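Long-range contact in cellulose binding domain-containing protein (Clostridium clariflavum, PDB 4B96), which probably binds cellulose through this calcium-containing family 3b carbohydrate-binding module, one part of a longer membrane protein of a biomass-sensing system: residues Trp23-Glu28 against Val40-Tyr45. Numbering follows the deposited sequence. Where two conformers were deposited one is given.
Sequences WDFVIE and VKVRYY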
loop_
_atom_site.group_PDB
_atom_site.type_symbol
_atom_site.label_atom_id
_atom_site.label_comp_id
_atom_site.label_asym_id
_atom_site.label_seq_id
_atom_site.Cartn_x
_atom_site.Cartn_y
_atom_site.Cartn_z
ATOM N N TRP A 23 17.468 -7.752 -1.908
ATOM C CA TRP A 23 16.397 -6.762 -1.798
ATOM C C TRP A 23 16.082 -6.065 -3.135
ATOM O O TRP A 23 15.349 -5.062 -3.156
ATOM C CB TRP A 23 16.759 -5.763 -0.719
ATOM C CG TRP A 23 18.241 -5.282 -0.779
ATOM C CD1 TRP A 23 19.325 -5.757 -0.029
ATOM C CD2 TRP A 23 18.757 -4.262 -1.637
ATOM N NE1 TRP A 23 20.465 -5.038 -0.368
ATOM C CE2 TRP A 23 20.144 -4.140 -1.368
ATOM C CE3 TRP A 23 18.174 -3.431 -2.616
ATOM C CZ2 TRP A 23 20.953 -3.217 -2.047
ATOM C CZ3 TRP A 23 18.965 -2.511 -3.286
ATOM C CH2 TRP A 23 20.361 -2.411 -2.995
ATOM N N ASP A 24 16.640 -6.565 -4.242
ATOM C CA ASP A 24 16.572 -5.849 -5.547
ATOM C C ASP A 24 15.204 -5.247 -5.870
ATOM O O ASP A 24 14.151 -5.968 -5.850
ATOM C CB ASP A 24 16.796 -6.802 -6.703
ATOM C CG ASP A 24 18.175 -7.472 -6.653
ATOM O OD1 ASP A 24 18.854 -7.407 -5.584
ATOM O OD2 ASP A 24 18.536 -8.061 -7.688
ATOM N N PHE A 25 15.212 -3.991 -6.272
ATOM C CA PHE A 25 13.963 -3.338 -6.631
ATOM C C PHE A 25 14.123 -2.409 -7.815
ATOM O O PHE A 25 15.257 -2.012 -8.181
ATOM C CB PHE A 25 13.363 -2.591 -5.441
ATOM C CG PHE A 25 14.250 -1.505 -4.873
ATOM C CD1 PHE A 25 14.186 -0.199 -5.383
ATOM C CD2 PHE A 25 15.072 -1.767 -3.748
ATOM C CE1 PHE A 25 14.976 0.825 -4.848
ATOM C CE2 PHE A 25 15.850 -0.740 -3.179
ATOM C CZ PHE A 25 15.834 0.554 -3.765
ATOM N N VAL A 26 12.974 -2.102 -8.414
ATOM C CA VAL A 26 12.891 -1.091 -9.451
ATOM C C VAL A 26 11.840 -0.081 -9.000
ATOM O O VAL A 26 10.720 -0.439 -8.657
ATOM C CB VAL A 26 12.417 -1.702 -10.790
ATOM C CG1 VAL A 26 12.335 -0.602 -11.892
ATOM C CG2 VAL A 26 13.364 -2.833 -11.210
ATOM N N ILE A 27 12.214 1.181 -8.922
ATOM C CA ILE A 27 11.207 2.201 -8.666
ATOM C C ILE A 27 10.874 2.762 -10.006
ATOM O O ILE A 27 11.767 3.249 -10.704
ATOM C CB ILE A 27 11.746 3.373 -7.875
ATOM C CG1 ILE A 27 12.256 2.943 -6.507
ATOM C CG2 ILE A 27 10.669 4.497 -7.749
ATOM C CD1 ILE A 27 12.915 4.069 -5.806
ATOM N N GLU A 28 9.600 2.716 -10.354
ATOM C CA GLU A 28 9.110 3.259 -11.598
ATOM C C GLU A 28 8.547 4.664 -11.325
ATOM O O GLU A 28 7.861 4.892 -10.311
ATOM C CB GLU A 28 8.013 2.347 -12.169
ATOM C CG GLU A 28 8.458 0.921 -12.485
ATOM C CD GLU A 28 7.409 0.121 -13.290
ATOM O OE1 GLU A 28 6.206 0.319 -13.053
ATOM O OE2 GLU A 28 7.777 -0.700 -14.162
ATOM N N VAL A 40 14.050 9.912 -0.968
ATOM C CA VAL A 40 13.374 8.639 -1.046
ATOM C C VAL A 40 14.025 7.591 -0.186
ATOM O O VAL A 40 15.229 7.429 -0.211
ATOM C CB VAL A 40 13.337 8.148 -2.513
ATOM C CG1 VAL A 40 12.879 6.697 -2.627
ATOM C CG2 VAL A 40 12.433 9.085 -3.333
ATOM N N LYS A 41 13.225 6.882 0.608
ATOM C CA LYS A 41 13.713 5.718 1.360
ATOM C C LYS A 41 12.940 4.480 0.910
ATOM O O LYS A 41 11.696 4.538 0.675
ATOM C CB LYS A 41 13.371 5.941 2.854
ATOM C CG LYS A 41 14.184 7.006 3.489
ATOM C CD LYS A 41 13.672 7.379 4.872
ATOM C CE LYS A 41 14.440 8.655 5.350
ATOM N NZ LYS A 41 14.261 8.953 6.818
ATOM N N VAL A 42 13.613 3.339 0.870
ATOM C CA VAL A 42 12.943 2.099 0.526
ATOM C C VAL A 42 13.246 1.104 1.642
ATOM O O VAL A 42 14.413 1.031 2.096
ATOM C CB VAL A 42 13.467 1.563 -0.829
ATOM C CG1 VAL A 42 12.766 0.251 -1.262
ATOM C CG2 VAL A 42 13.275 2.620 -1.928
ATOM N N ARG A 43 12.219 0.344 2.094
ATOM C CA ARG A 43 12.441 -0.597 3.195
ATOM C C ARG A 43 12.152 -2.024 2.822
ATOM O O ARG A 43 11.124 -2.286 2.208
ATOM C CB ARG A 43 11.578 -0.237 4.412
ATOM C CG ARG A 43 12.065 1.083 5.065
ATOM C CD ARG A 43 11.159 1.482 6.226
ATOM N NE ARG A 43 11.619 2.803 6.655
ATOM C CZ ARG A 43 11.044 3.547 7.593
ATOM N NH1 ARG A 43 9.965 3.125 8.211
ATOM N NH2 ARG A 43 11.553 4.734 7.898
ATOM N N TYR A 44 13.048 -2.929 3.231
ATOM C CA TYR A 44 12.871 -4.372 3.097
ATOM C C TYR A 44 12.760 -4.912 4.529
ATOM O O TYR A 44 13.693 -4.781 5.337
ATOM C CB TYR A 44 14.076 -4.976 2.385
ATOM C CG TYR A 44 13.887 -6.475 2.104
ATOM C CD1 TYR A 44 14.083 -7.429 3.124
ATOM C CD2 TYR A 44 13.471 -6.924 0.831
ATOM C CE1 TYR A 44 13.868 -8.803 2.861
ATOM C CE2 TYR A 44 13.248 -8.293 0.542
ATOM C CZ TYR A 44 13.466 -9.226 1.560
ATOM O OH TYR A 44 13.230 -10.564 1.346
ATOM N N TYR A 45 11.621 -5.480 4.869
ATOM C CA TYR A 45 11.379 -5.951 6.237
ATOM C C TYR A 45 11.769 -7.387 6.392
ATOM O O TYR A 45 11.366 -8.240 5.573
ATOM C CB TYR A 45 9.906 -5.854 6.556
ATOM C CG TYR A 45 9.465 -4.424 6.504
ATOM C CD1 TYR A 45 9.536 -3.633 7.650
ATOM C CD2 TYR A 45 8.968 -3.879 5.324
ATOM C CE1 TYR A 45 9.176 -2.333 7.621
ATOM C CE2 TYR A 45 8.539 -2.538 5.286
ATOM C CZ TYR A 45 8.668 -1.785 6.419
ATOM O OH TYR A 45 8.299 -0.469 6.426
#
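Val42 packs its methyls on a face of the Phe25 ring in the core of the beta-sandwich of this family 3 carbohydrate-binding module. Segment 23-28 belongs to one antiparallel sheet and segment 40-45 to the other. The axes of strands 25-28 and 40-45 come within 10.4 Å, and their directions differ by 143°. No hydrogen bond joins the segments; the contact is apolar.

Val42 has the largest share of the contact. Its CG1 sits over one face of the Phe25 ring, 3.9 Å from the centroid and 13° off the ring normal, a CH-pi contact. CG2 of Val42 leans on the outer end of the same ring, 3.8 Å from Phe25 CZ. Both methyls lie on the same face, CG1 over the centre and CG2 toward the CE1-CZ side. Phe25 CG lies between its own backbone N and carbonyl carbon, a placement that lets the ring offer this face to Val42. At the ring edge, in plane, lies the carbonyl O of Trp23. Phe90 and Met136, from the opposite sheet, also touch Phe25.

Ile27 extends its side chain, which brings CD1 across to the facing sheet. In the conformer given, one of two deposited, it meets Val40 tip to tip, with CD1 4.1 Å from Val40 CG1. In this conformer the Ile27 and Val42 side chains run past each other in opposite senses, with Ile27 CD1 4.2 Å from Val42 CG2.

At the other end the segments come closer, with the CA atoms of Trp23 and Tyr44 6.5 Å apart. The Trp23 indole turns away from segment 40-45 and meets the ring of Phe55, their planes about 10° apart. Tyr44 lies near the calcium site, its side chain about 5 Å from that of Asp120. Trp23 CB approaches the Tyr44 ring obliquely, 3.8 Å from CD2.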